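Local coordinates for protein carboxypeptidase A (Helicoverpa armigera, PDB 1JQG) that probably removes C-terminal amino acids from peptides as a zinc-dependent metallocarboxypeptidase of the M14 family, captured here in its proenzyme form, at residues A[241-244]-A[245-249]. Residues are numbered along the deposited sequence; the frame is centred on the assembly and turned at random.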
ATOM      1  N   GLY A 241     -12.177  17.671  12.117  1.00 29.17           N
ATOM      2  CA  GLY A 241     -12.267  17.850  13.565  1.00 22.27           C
ATOM      3  C   GLY A 241     -10.919  17.745  14.236  1.00 27.15           C
ATOM      4  O   GLY A 241     -10.844  17.522  15.451  1.00 29.70           O
ATOM      5  N   TYR A 242      -9.818  17.900  13.498  1.00 26.81           N
ATOM      6  CA  TYR A 242      -8.484  17.815  14.071  1.00 23.87           C
ATOM      7  C   TYR A 242      -7.771  19.170  14.054  1.00 27.55           C
ATOM      8  O   TYR A 242      -6.780  19.270  14.761  1.00 25.91           O
ATOM      9  CB  TYR A 242      -7.577  16.871  13.295  1.00 24.50           C
ATOM     10  CG  TYR A 242      -7.721  15.417  13.641  1.00 24.40           C
ATOM     11  CD1 TYR A 242      -8.435  14.511  12.869  1.00 21.50           C
ATOM     12  CD2 TYR A 242      -7.108  14.959  14.812  1.00 22.91           C
ATOM     13  CE1 TYR A 242      -8.512  13.183  13.276  1.00 25.72           C
ATOM     14  CE2 TYR A 242      -7.172  13.636  15.195  1.00 21.45           C
ATOM     15  CZ  TYR A 242      -7.886  12.742  14.424  1.00 23.67           C
ATOM     16  OH  TYR A 242      -8.009  11.400  14.775  1.00 20.04           O
ATOM     17  N   MET A 243      -8.411  20.215  13.540  1.00 29.98           N
ATOM     18  CA  MET A 243      -7.848  21.556  13.516  1.00 27.85           C
ATOM     19  C   MET A 243      -8.949  22.567  13.261  1.00 32.25           C
ATOM     20  O   MET A 243      -9.933  22.354  12.541  1.00 36.37           O
ATOM     21  CB  MET A 243      -6.755  21.654  12.461  1.00 36.18           C
ATOM     22  CG  MET A 243      -6.123  23.011  12.316  1.00 43.89           C
ATOM     23  SD  MET A 243      -4.850  23.082  11.052  1.00 44.76           S
ATOM     24  CE  MET A 243      -3.504  22.564  12.150  1.00 45.27           C
ATOM     25  N   ALA A 244      -8.765  23.770  13.779  1.00 35.03           N
ATOM     26  CA  ALA A 244      -9.691  24.886  13.622  1.00 34.49           C
ATOM     27  C   ALA A 244      -9.954  25.265  12.185  1.00 34.42           C
ATOM     28  O   ALA A 244      -9.025  25.533  11.409  1.00 32.14           O
ATOM     29  CB  ALA A 244      -9.070  26.087  14.347  1.00 34.65           C
ATOM     30  N   GLY A 245     -11.208  25.158  11.764  1.00 38.63           N
ATOM     31  CA  GLY A 245     -11.563  25.461  10.374  1.00 39.80           C
ATOM     32  C   GLY A 245     -11.105  24.372   9.416  1.00 39.46           C
ATOM     33  O   GLY A 245     -11.218  24.470   8.201  1.00 35.42           O
ATOM     34  N   ASN A 246     -10.548  23.286   9.939  1.00 42.85           N
ATOM     35  CA  ASN A 246     -10.032  22.159   9.208  1.00 41.78           C
ATOM     36  C   ASN A 246      -9.044  22.593   8.139  1.00 43.75           C
ATOM     37  O   ASN A 246      -9.074  22.078   7.016  1.00 42.45           O
ATOM     38  CB  ASN A 246     -11.154  21.336   8.580  1.00 40.75           C
ATOM     39  CG  ASN A 246     -12.024  20.645   9.615  1.00 40.68           C
ATOM     40  OD1 ASN A 246     -13.247  20.795   9.661  1.00 46.37           O
ATOM     41  ND2 ASN A 246     -11.383  19.863  10.478  1.00 34.09           N
ATOM     42  N   LEU A 247      -8.127  23.490   8.513  1.00 44.32           N
ATOM     43  CA  LEU A 247      -7.050  23.920   7.623  1.00 42.60           C
ATOM     44  C   LEU A 247      -6.273  22.681   7.150  1.00 41.81           C
ATOM     45  O   LEU A 247      -5.979  22.512   5.981  1.00 40.34           O
ATOM     46  CB  LEU A 247      -6.099  24.853   8.372  1.00 48.03           C
ATOM     47  CG  LEU A 247      -5.131  25.694   7.549  1.00 47.07           C
ATOM     48  CD1 LEU A 247      -5.949  26.780   6.847  1.00 51.84           C
ATOM     49  CD2 LEU A 247      -4.088  26.342   8.432  1.00 51.60           C
ATOM     50  N   CYS A 248      -5.932  21.807   8.096  1.00 38.86           N
ATOM     51  CA  CYS A 248      -5.270  20.548   7.830  1.00 34.48           C
ATOM     52  C   CYS A 248      -6.207  19.422   8.282  1.00 34.11           C
ATOM     53  O   CYS A 248      -6.895  19.581   9.300  1.00 33.03           O
ATOM     54  CB  CYS A 248      -3.954  20.472   8.573  1.00 30.49           C
ATOM     55  SG  CYS A 248      -2.690  21.662   8.109  1.00 25.89           S
ATOM     56  N   MET A 249      -6.225  18.320   7.540  1.00 29.93           N
ATOM     57  CA  MET A 249      -7.061  17.189   7.889  1.00 25.87           C
ATOM     58  C   MET A 249      -6.431  15.868   7.446  1.00 27.58           C
ATOM     59  O   MET A 249      -5.416  15.821   6.773  1.00 26.81           O
ATOM     60  CB  MET A 249      -8.448  17.315   7.269  1.00 31.86           C
ATOM     61  CG  MET A 249      -8.571  17.543   5.788  1.00 32.71           C
ATOM     62  SD  MET A 249     -10.144  18.236   5.202  1.00 35.34           S
ATOM     63  CE  MET A 249     -11.071  16.720   4.983  1.00 33.56           C
TER
HETATM   64  O   HOH W   1      -8.987  18.775  11.038  1.00 22.26           O
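Between M243 and N246 the chain reverses in a type II beta turn with A244 and G245 as its two central residues, G245 having the positive phi that favours glycine at the third position. N246 N donates to M243 O at 2.8 Å, fairly straight at 151°, though it approaches from above the carbonyl plane. Past the turn the chain stays curled, as N246 itself has positive phi, and a water spans the loop, accepting from Y242 N at 2.7 Å and donating to C248 O at 2.8 Å. M243 covers one side of the curl. Its chain runs out straight, CG anti to the backbone N, then bends at chi3 (-87°), which lays SD against L247 CB at 3.4 Å and beside C248 CB at 3.7 Å, while CE folds back alongside the cysteine. The carboxamide of N246 reaches back to the start of the loop, its CG 3.9 Å from G241 N. With an alanine here the carboxamide is gone, and G241 N would probably lose the polar group packed beside it, leaving a gap there. The ring end of Y242 leads away from the turn, its OH hydrogen-bonded to E282 and its ring meeting F274 edge-to-face. C248 is disulfide-bonded to C270, so this tight turn belongs to a disulfide-tied surface loop between helices 221-228 and 283-294 of the carboxypeptidase domain, away from the zinc site.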